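Local atomic coordinates of putative pyridoxal phosphate-dependent transferase (Clostridium difficile, PDB entry 4DQ6), a protein that is a putative transferase of the class I and II aminotransferase family that binds pyridoxal-5'-phosphate and is built on the fold type I architecture of that family. Residues Gln120-Ser125 against Asn175-Val180; Thr325-Val330 against Tyr367-Leu372. All blocks are in the same frame, centred on the assembly; numbering follows the deposited sequence.

Contact 1 of 2, residues Gln120-Ser125 against Asn175-Val180. With PLP (pyridoxal-5'-phosphate), chain C.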
ATOM      1  N   GLN A 120      -8.623  17.682  18.160  1.00 15.64           N
ATOM      2  CA  GLN A 120      -9.893  18.324  18.532  1.00 16.62           C
ATOM      3  C   GLN A 120     -11.074  17.422  18.203  1.00 17.65           C
ATOM      4  O   GLN A 120     -11.316  17.101  17.021  1.00 18.61           O
ATOM      5  CB  GLN A 120     -10.075  19.635  17.790  1.00 16.06           C
ATOM      6  CG  GLN A 120      -8.929  20.619  17.918  1.00 16.40           C
ATOM      7  CD  GLN A 120      -9.030  21.807  16.996  1.00 16.37           C
ATOM      8  OE1 GLN A 120      -9.001  21.670  15.770  1.00 16.71           O
ATOM      9  NE2 GLN A 120      -9.148  22.997  17.568  1.00 17.09           N
ATOM     10  N   GLU A 121     -11.803  16.994  19.192  1.00 16.06           N
ATOM     11  CA  GLU A 121     -12.990  16.140  19.020  1.00 17.18           C
ATOM     12  C   GLU A 121     -14.282  16.948  19.094  1.00 16.64           C
ATOM     13  O   GLU A 121     -14.341  17.991  19.717  1.00 16.82           O
ATOM     14  CB  GLU A 121     -12.971  15.061  20.102  1.00 17.98           C
ATOM     15  CG  GLU A 121     -11.901  14.016  19.738  1.00 18.20           C
ATOM     16  CD  GLU A 121     -11.935  12.737  20.546  1.00 20.91           C
ATOM     17  OE1 GLU A 121     -12.543  12.757  21.619  1.00 21.31           O
ATOM     18  OE2 GLU A 121     -11.344  11.708  20.091  1.00 21.23           O
ATOM     19  N   PRO A 122     -15.360  16.480  18.456  1.00 14.97           N
ATOM     20  CA  PRO A 122     -15.438  15.184  17.757  1.00 15.14           C
ATOM     21  C   PRO A 122     -14.683  15.228  16.448  1.00 14.91           C
ATOM     22  O   PRO A 122     -14.787  16.237  15.708  1.00 15.69           O
ATOM     23  CB  PRO A 122     -16.931  15.010  17.578  1.00 14.74           C
ATOM     24  CG  PRO A 122     -17.485  16.419  17.506  1.00 14.50           C
ATOM     25  CD  PRO A 122     -16.606  17.239  18.452  1.00 14.73           C
ATOM     26  N   VAL A 123     -13.971  14.162  16.088  1.00 14.44           N
ATOM     27  CA  VAL A 123     -13.214  14.126  14.870  1.00 14.76           C
ATOM     28  C   VAL A 123     -13.094  12.674  14.416  1.00 15.18           C
ATOM     29  O   VAL A 123     -13.199  11.755  15.216  1.00 15.75           O
ATOM     30  CB  VAL A 123     -11.827  14.832  14.999  1.00 15.55           C
ATOM     31  CG1 VAL A 123     -10.887  13.984  15.874  1.00 15.09           C
ATOM     32  CG2 VAL A 123     -11.156  15.099  13.654  1.00 14.92           C
ATOM     33  N   TYR A 124     -12.833  12.540  13.125  1.00 14.46           N
ATOM     34  CA  TYR A 124     -12.447  11.299  12.391  1.00 15.80           C
ATOM     35  C   TYR A 124     -11.705  10.371  13.356  1.00 16.66           C
ATOM     36  O   TYR A 124     -10.680  10.767  13.925  1.00 15.95           O
ATOM     37  CB  TYR A 124     -11.572  11.695  11.235  1.00 17.01           C
ATOM     38  CG  TYR A 124     -11.191  10.558  10.320  1.00 18.71           C
ATOM     39  CD1 TYR A 124     -12.151   9.767   9.746  1.00 21.48           C
ATOM     40  CD2 TYR A 124      -9.850  10.318  10.013  1.00 19.64           C
ATOM     41  CE1 TYR A 124     -11.815   8.727   8.922  1.00 22.37           C
ATOM     42  CE2 TYR A 124      -9.493   9.257   9.157  1.00 19.93           C
ATOM     43  CZ  TYR A 124     -10.499   8.479   8.635  1.00 21.53           C
ATOM     44  OH  TYR A 124     -10.239   7.401   7.764  1.00 25.95           O
ATOM     45  N   SER A 125     -12.244   9.171  13.579  1.00 16.65           N
ATOM     46  CA  SER A 125     -11.807   8.393  14.751  1.00 18.09           C
ATOM     47  C   SER A 125     -10.373   7.909  14.635  1.00 17.64           C
ATOM     48  O   SER A 125      -9.735   7.708  15.659  1.00 16.88           O
ATOM     49  CB  SER A 125     -12.736   7.251  15.027  1.00 20.13           C
ATOM     50  OG  SER A 125     -12.657   6.332  13.928  1.00 24.03           O
ATOM     51  N   ASN A 175     -13.934  16.876   9.631  1.00 11.81           N
ATOM     52  CA  ASN A 175     -14.900  15.766   9.655  1.00 12.61           C
ATOM     53  C   ASN A 175     -15.060  15.308  11.102  1.00 12.77           C
ATOM     54  O   ASN A 175     -14.058  14.962  11.735  1.00 13.38           O
ATOM     55  CB  ASN A 175     -14.332  14.651   8.760  1.00 12.39           C
ATOM     56  CG  ASN A 175     -14.949  13.309   8.982  1.00 12.42           C
ATOM     57  OD1 ASN A 175     -16.011  13.149   9.536  1.00 13.67           O
ATOM     58  ND2 ASN A 175     -14.261  12.268   8.434  1.00 15.99           N
ATOM     59  N   PRO A 176     -16.276  15.323  11.690  1.00 13.75           N
ATOM     60  CA  PRO A 176     -17.559  15.255  10.972  1.00 13.60           C
ATOM     61  C   PRO A 176     -18.387  16.519  10.987  1.00 13.54           C
ATOM     62  O   PRO A 176     -19.527  16.517  10.399  1.00 13.94           O
ATOM     63  CB  PRO A 176     -18.288  14.152  11.772  1.00 13.51           C
ATOM     64  CG  PRO A 176     -17.898  14.473  13.162  1.00 14.49           C
ATOM     65  CD  PRO A 176     -16.435  14.767  13.054  1.00 14.05           C
ATOM     66  N   VAL A 177     -17.943  17.560  11.666  1.00 14.00           N
ATOM     67  CA  VAL A 177     -18.801  18.722  11.889  1.00 14.05           C
ATOM     68  C   VAL A 177     -18.985  19.633  10.666  1.00 14.20           C
ATOM     69  O   VAL A 177     -19.864  20.497  10.682  1.00 15.68           O
ATOM     70  CB  VAL A 177     -18.407  19.524  13.109  1.00 14.44           C
ATOM     71  CG1 VAL A 177     -18.284  18.658  14.364  1.00 15.36           C
ATOM     72  CG2 VAL A 177     -17.154  20.362  12.897  1.00 13.73           C
ATOM     73  N   GLY A 178     -18.125  19.471   9.690  1.00 12.93           N
ATOM     74  CA  GLY A 178     -18.262  20.160   8.371  1.00 13.44           C
ATOM     75  C   GLY A 178     -17.691  21.547   8.292  1.00 14.60           C
ATOM     76  O   GLY A 178     -17.995  22.292   7.407  1.00 16.00           O
ATOM     77  N   ARG A 179     -16.832  21.911   9.262  1.00 13.20           N
ATOM     78  CA  ARG A 179     -16.202  23.261   9.328  1.00 13.89           C
ATOM     79  C   ARG A 179     -15.085  23.415   8.273  1.00 13.77           C
ATOM     80  O   ARG A 179     -14.177  22.590   8.212  1.00 13.82           O
ATOM     81  CB  ARG A 179     -15.634  23.635  10.712  1.00 14.63           C
ATOM     82  CG  ARG A 179     -16.642  24.104  11.769  1.00 14.65           C
ATOM     83  CD  ARG A 179     -17.486  25.304  11.418  1.00 14.33           C
ATOM     84  NE  ARG A 179     -16.762  26.318  10.662  1.00 14.59           N
ATOM     85  CZ  ARG A 179     -15.989  27.276  11.135  1.00 13.87           C
ATOM     86  NH1 ARG A 179     -15.348  28.068  10.327  1.00 13.91           N
ATOM     87  NH2 ARG A 179     -15.829  27.393  12.450  1.00 14.90           N
ATOM     88  N   VAL A 180     -15.144  24.499   7.514  1.00 13.59           N
ATOM     89  CA  VAL A 180     -14.083  24.977   6.673  1.00 13.76           C
ATOM     90  C   VAL A 180     -13.466  26.160   7.457  1.00 14.65           C
ATOM     91  O   VAL A 180     -14.050  27.233   7.528  1.00 14.79           O
ATOM     92  CB  VAL A 180     -14.625  25.366   5.274  1.00 13.90           C
ATOM     93  CG1 VAL A 180     -13.575  26.067   4.443  1.00 14.03           C
ATOM     94  CG2 VAL A 180     -15.128  24.111   4.544  1.00 13.15           C
TER
HETATM   95  N1  PLP C 401      -8.610  11.765   6.927  1.00 18.65           N
HETATM   96  C2  PLP C 401      -9.918  12.155   7.080  1.00 17.65           C
HETATM   97  C2A PLP C 401     -10.347  13.365   7.854  1.00 17.10           C
HETATM   98  C3  PLP C 401     -10.990  11.403   6.468  1.00 20.79           C
HETATM   99  O3  PLP C 401     -12.255  11.762   6.631  1.00 22.34           O
HETATM  100  C4  PLP C 401     -10.658  10.224   5.684  1.00 20.20           C
HETATM  101  C4A PLP C 401     -11.732   9.366   5.068  1.00 26.28           C
HETATM  102  C5  PLP C 401      -9.249   9.882   5.562  1.00 21.50           C
HETATM  103  C6  PLP C 401      -8.269  10.672   6.206  1.00 19.17           C
HETATM  104  C5A PLP C 401      -8.891   8.691   4.730  1.00 23.90           C
HETATM  105  O4P PLP C 401      -7.658   8.277   5.214  1.00 31.94           O
HETATM  106  P   PLP C 401      -6.888   7.171   4.315  1.00 33.76           P
HETATM  107  O1P PLP C 401      -6.318   7.949   3.181  1.00 22.43           O
HETATM  108  O2P PLP C 401      -5.871   6.618   5.391  1.00 26.52           O
HETATM  109  O3P PLP C 401      -8.040   6.230   3.844  1.00 30.25           O

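Contact 2 of 2, residues Thr325-Val330 against Tyr367-Leu372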
ATOM      1  N   THR A 325     -16.954  18.965   3.055  1.00 12.80           N
ATOM      2  CA  THR A 325     -17.229  17.541   3.095  1.00 12.89           C
ATOM      3  C   THR A 325     -18.629  17.252   2.498  1.00 12.69           C
ATOM      4  O   THR A 325     -19.438  18.162   2.301  1.00 13.05           O
ATOM      5  CB  THR A 325     -17.149  16.906   4.514  1.00 13.04           C
ATOM      6  OG1 THR A 325     -18.349  17.057   5.267  1.00 13.86           O
ATOM      7  CG2 THR A 325     -15.917  17.403   5.271  1.00 14.09           C
ATOM      8  N   TYR A 326     -18.863  15.969   2.257  1.00 12.00           N
ATOM      9  CA  TYR A 326     -20.198  15.509   1.884  1.00 12.01           C
ATOM     10  C   TYR A 326     -20.958  14.813   2.960  1.00 12.92           C
ATOM     11  O   TYR A 326     -21.893  14.014   2.731  1.00 13.71           O
ATOM     12  CB  TYR A 326     -20.124  14.654   0.626  1.00 12.42           C
ATOM     13  CG  TYR A 326     -19.146  13.490   0.599  1.00 11.92           C
ATOM     14  CD1 TYR A 326     -19.377  12.356   1.343  1.00 12.53           C
ATOM     15  CD2 TYR A 326     -18.040  13.502  -0.244  1.00 12.37           C
ATOM     16  CE1 TYR A 326     -18.526  11.266   1.247  1.00 13.23           C
ATOM     17  CE2 TYR A 326     -17.180  12.413  -0.335  1.00 12.50           C
ATOM     18  CZ  TYR A 326     -17.474  11.274   0.391  1.00 12.68           C
ATOM     19  OH  TYR A 326     -16.732  10.142   0.287  1.00 13.82           O
ATOM     20  N   LEU A 327     -20.599  15.127   4.198  1.00 13.02           N
ATOM     21  CA  LEU A 327     -21.030  14.426   5.382  1.00 13.60           C
ATOM     22  C   LEU A 327     -21.905  15.365   6.201  1.00 13.68           C
ATOM     23  O   LEU A 327     -21.489  16.504   6.463  1.00 15.87           O
ATOM     24  CB  LEU A 327     -19.801  13.950   6.194  1.00 15.38           C
ATOM     25  CG  LEU A 327     -18.860  13.020   5.394  1.00 15.95           C
ATOM     26  CD1 LEU A 327     -17.508  12.868   6.154  1.00 15.40           C
ATOM     27  CD2 LEU A 327     -19.444  11.658   5.054  1.00 15.87           C
ATOM     28  N   LEU A 328     -23.056  14.889   6.621  1.00 13.19           N
ATOM     29  CA  LEU A 328     -24.033  15.673   7.346  1.00 13.95           C
ATOM     30  C   LEU A 328     -24.033  15.220   8.815  1.00 14.92           C
ATOM     31  O   LEU A 328     -24.021  14.021   9.105  1.00 15.95           O
ATOM     32  CB  LEU A 328     -25.447  15.425   6.753  1.00 14.88           C
ATOM     33  CG  LEU A 328     -26.514  16.463   7.108  1.00 16.41           C
ATOM     34  CD1 LEU A 328     -26.253  17.834   6.480  1.00 16.22           C
ATOM     35  CD2 LEU A 328     -27.888  15.910   6.634  1.00 15.93           C
ATOM     36  N   TRP A 329     -24.011  16.175   9.742  1.00 14.14           N
ATOM     37  CA  TRP A 329     -23.880  15.931  11.160  1.00 14.29           C
ATOM     38  C   TRP A 329     -25.157  16.319  11.827  1.00 15.15           C
ATOM     39  O   TRP A 329     -25.480  17.520  11.919  1.00 17.05           O
ATOM     40  CB  TRP A 329     -22.714  16.751  11.651  1.00 13.16           C
ATOM     41  CG  TRP A 329     -22.252  16.607  13.106  1.00 12.68           C
ATOM     42  CD1 TRP A 329     -22.098  17.623  14.093  1.00 14.00           C
ATOM     43  CD2 TRP A 329     -21.718  15.413  13.735  1.00 13.18           C
ATOM     44  NE1 TRP A 329     -21.595  17.091  15.158  1.00 14.87           N
ATOM     45  CE2 TRP A 329     -21.330  15.793  15.046  1.00 14.04           C
ATOM     46  CE3 TRP A 329     -21.601  14.078  13.362  1.00 13.61           C
ATOM     47  CZ2 TRP A 329     -20.796  14.876  15.951  1.00 14.92           C
ATOM     48  CZ3 TRP A 329     -21.034  13.170  14.221  1.00 14.61           C
ATOM     49  CH2 TRP A 329     -20.665  13.563  15.535  1.00 14.47           C
ATOM     50  N   VAL A 330     -25.934  15.309  12.253  1.00 15.80           N
ATOM     51  CA  VAL A 330     -27.307  15.542  12.679  1.00 16.31           C
ATOM     52  C   VAL A 330     -27.473  15.165  14.155  1.00 16.33           C
ATOM     53  O   VAL A 330     -27.078  14.094  14.565  1.00 15.83           O
ATOM     54  CB  VAL A 330     -28.294  14.694  11.836  1.00 17.09           C
ATOM     55  CG1 VAL A 330     -29.731  14.904  12.289  1.00 17.96           C
ATOM     56  CG2 VAL A 330     -28.132  14.967  10.345  1.00 17.26           C
ATOM     57  N   TYR A 367     -25.313  12.475  18.283  1.00 18.62           N
ATOM     58  CA  TYR A 367     -25.239  12.778  16.858  1.00 17.74           C
ATOM     59  C   TYR A 367     -25.141  11.499  16.030  1.00 16.82           C
ATOM     60  O   TYR A 367     -24.769  10.460  16.531  1.00 16.96           O
ATOM     61  CB  TYR A 367     -23.979  13.613  16.582  1.00 18.45           C
ATOM     62  CG  TYR A 367     -24.171  15.070  16.862  1.00 19.27           C
ATOM     63  CD1 TYR A 367     -23.911  15.585  18.113  1.00 21.20           C
ATOM     64  CD2 TYR A 367     -24.542  15.959  15.846  1.00 20.73           C
ATOM     65  CE1 TYR A 367     -24.089  16.939  18.366  1.00 22.47           C
ATOM     66  CE2 TYR A 367     -24.713  17.318  16.112  1.00 23.21           C
ATOM     67  CZ  TYR A 367     -24.462  17.778  17.337  1.00 24.59           C
ATOM     68  OH  TYR A 367     -24.593  19.162  17.514  1.00 30.58           O
ATOM     69  N   GLN A 368     -25.473  11.628  14.745  1.00 15.80           N
ATOM     70  CA  GLN A 368     -25.155  10.639  13.719  1.00 16.18           C
ATOM     71  C   GLN A 368     -24.643  11.383  12.501  1.00 15.86           C
ATOM     72  O   GLN A 368     -25.110  12.480  12.191  1.00 16.09           O
ATOM     73  CB  GLN A 368     -26.405   9.849  13.272  1.00 17.08           C
ATOM     74  CG  GLN A 368     -27.119   9.161  14.417  1.00 18.89           C
ATOM     75  CD  GLN A 368     -26.484   7.832  14.823  1.00 19.65           C
ATOM     76  OE1 GLN A 368     -26.046   7.079  13.937  1.00 22.02           O
ATOM     77  NE2 GLN A 368     -26.526   7.497  16.133  1.00 23.21           N
ATOM     78  N   ARG A 369     -23.697  10.765  11.820  1.00 15.69           N
ATOM     79  CA  ARG A 369     -23.163  11.241  10.543  1.00 14.67           C
ATOM     80  C   ARG A 369     -23.706  10.483   9.327  1.00 16.44           C
ATOM     81  O   ARG A 369     -23.700   9.259   9.285  1.00 15.41           O
ATOM     82  CB  ARG A 369     -21.637  11.180  10.571  1.00 14.68           C
ATOM     83  CG  ARG A 369     -20.955  12.073   9.577  1.00 14.70           C
ATOM     84  CD  ARG A 369     -19.512  11.672   9.325  1.00 14.03           C
ATOM     85  NE  ARG A 369     -19.366  10.379   8.634  1.00 14.20           N
ATOM     86  CZ  ARG A 369     -18.212   9.803   8.402  1.00 14.37           C
ATOM     87  NH1 ARG A 369     -17.055  10.364   8.841  1.00 14.11           N
ATOM     88  NH2 ARG A 369     -18.162   8.661   7.739  1.00 14.35           N
ATOM     89  N   ILE A 370     -24.180  11.291   8.386  1.00 15.07           N
ATOM     90  CA  ILE A 370     -24.868  10.812   7.198  1.00 14.73           C
ATOM     91  C   ILE A 370     -24.093  11.210   5.928  1.00 14.44           C
ATOM     92  O   ILE A 370     -23.800  12.378   5.710  1.00 13.86           O
ATOM     93  CB  ILE A 370     -26.297  11.331   7.093  1.00 15.33           C
ATOM     94  CG1 ILE A 370     -27.044  11.194   8.434  1.00 15.21           C
ATOM     95  CG2 ILE A 370     -27.036  10.552   6.020  1.00 15.59           C
ATOM     96  CD1 ILE A 370     -28.438  11.767   8.483  1.00 17.10           C
ATOM     97  N   ASN A 371     -23.775  10.198   5.119  1.00 13.92           N
ATOM     98  CA  ASN A 371     -23.108  10.364   3.846  1.00 14.01           C
ATOM     99  C   ASN A 371     -24.040  10.748   2.707  1.00 14.49           C
ATOM    100  O   ASN A 371     -24.874   9.932   2.335  1.00 16.64           O
ATOM    101  CB  ASN A 371     -22.306   9.105   3.521  1.00 14.20           C
ATOM    102  CG  ASN A 371     -21.511   9.200   2.241  1.00 14.74           C
ATOM    103  OD1 ASN A 371     -21.775  10.028   1.360  1.00 16.21           O
ATOM    104  ND2 ASN A 371     -20.610   8.239   2.063  1.00 15.79           N
ATOM    105  N   LEU A 372     -23.909  11.970   2.176  1.00 14.23           N
ATOM    106  CA  LEU A 372     -24.807  12.484   1.125  1.00 15.35           C
ATOM    107  C   LEU A 372     -24.283  12.386  -0.270  1.00 15.04           C
ATOM    108  O   LEU A 372     -24.896  12.955  -1.212  1.00 15.64           O
ATOM    109  CB  LEU A 372     -25.218  13.928   1.484  1.00 16.16           C
ATOM    110  CG  LEU A 372     -26.565  14.054   2.207  1.00 19.14           C
ATOM    111  CD1 LEU A 372     -26.619  13.176   3.458  1.00 17.61           C
ATOM    112  CD2 LEU A 372     -26.878  15.532   2.501  1.00 19.83           C
TER

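Contact 1 of 2, residues Gln120-Ser125 against Asn175-Val180
The pyridoxal-5'-phosphate pocket of this fold type I protein is walled here by Tyr124 and Asn175, which sit on two loops that follow neighbouring parallel strands, 116-119 and 165-171, of the large sheet. The loops are joined by one backbone hydrogen bond, Tyr124 N to Asn175 O at 3.0 Å, with an angle of 151° at the hydrogen. The same oxygen receives a CA-H...O contact from Val123 CA at 3.4 Å, so the carbonyl takes one hydrogen bond and, from the preceding residue, a weaker contact. The Tyr124 ring lies face-on to the cofactor, PLP C3 being 3.5 Å above its plane over the centre; chi1 of -175° turns CG away from the backbone N and out toward the pyridine. Asn175 meets the cofactor through its amide, ND2 donating to the PLP O3 atom at 2.7 Å. That nitrogen also approaches Tyr124 CD1 obliquely, and the amide and ring planes are 39° apart. Both loops contain a proline after a cis peptide bond. Pro176 CD packs 3.5 Å from Pro122 O, whose hydrogen bond is with His174 NE2. Away from the cofactor, the Pro122 ring meets the Val177 side chain at about a right angle, with CG 3.9 Å from Val177 CG1.

Contact 2 of 2, residues Thr325-Val330 against Tyr367-Leu372
Strands 327-331 and 367-371 are the central pair of the small antiparallel sheet in the C-terminal part of the fold, and the axes of their short segments run at 155° to each other. Backbone hydrogen bonding establishes the register. Leu328 pairs with Ile370 and Val330 with Gln368 as hydrogen-bonded pairs, each through two N-H...O bonds, for example Leu328 N to Ile370 O at 2.8 Å. Past the strand ends, Leu372 N adds a fifth bond to Tyr326 O. Leu327 with Asn371 and Trp329 with Arg369 are the non-hydrogen-bonded pairs.

Aromatic packing dominates one end. The five-membered ring of Trp329 and the ring of Tyr367 form an offset stack, with centroids 3.8 Å apart and planes at 7°. Tyr367 CB adds a CH-pi contact, 3.5 Å from the centroid of the Trp329 six-membered ring. The polar ends of this pair are held elsewhere, Trp329 NE1 by Tyr151 OH and Tyr367 OH by Lys145 NZ.

Apolar contacts mark the face bearing Leu328, Val330 and Ile370, where Val330 CG2 reaches Ile370 CD1 at 3.7 Å; Val319 of the next strand packs on Leu328 and Val330.

The other face carries Leu327, Trp329, Arg369 and Asn371, and here polar groups meet apolar ones. The bend in the Arg369 chain (chi3 68°) accompanies a guanidinium with one face under Leu327, whose CD1 stands 3.5 Å above its plane; Arg369 NH1 hydrogen-bonds Asn175 OD1. Asn371 ND2 hydrogen-bonds Val39 O and Asp41 O, while Asn371 OD1, which accepts from Ala373 N, approaches Tyr326 CD1 obliquely at 3.3 Å.

Along the chain the contacts come in series: contact 1 closes at Val180, well before contact 2 opens at Thr325. Their centres are nevertheless only about 11 Å apart and they touch directly. Contact 1 belongs to the seven-stranded mixed sheet's loops, contact 2 to the four-stranded antiparallel sheet, so the loops that follow strands 116-119 and 165-171 pack against strands 327-331 and 367-371 of the smaller sheet, beside the cofactor. Asn175 OD1 and Arg369 NH1 are 3.1 Å apart, a probable hydrogen bond that would make Arg369 a second-shell partner steadying the amide that binds the cofactor. Packing extends the junction: Pro176 O lies 3.4 Å from Trp329 CB, and Pro176 CB 3.7 Å from Arg369 CD.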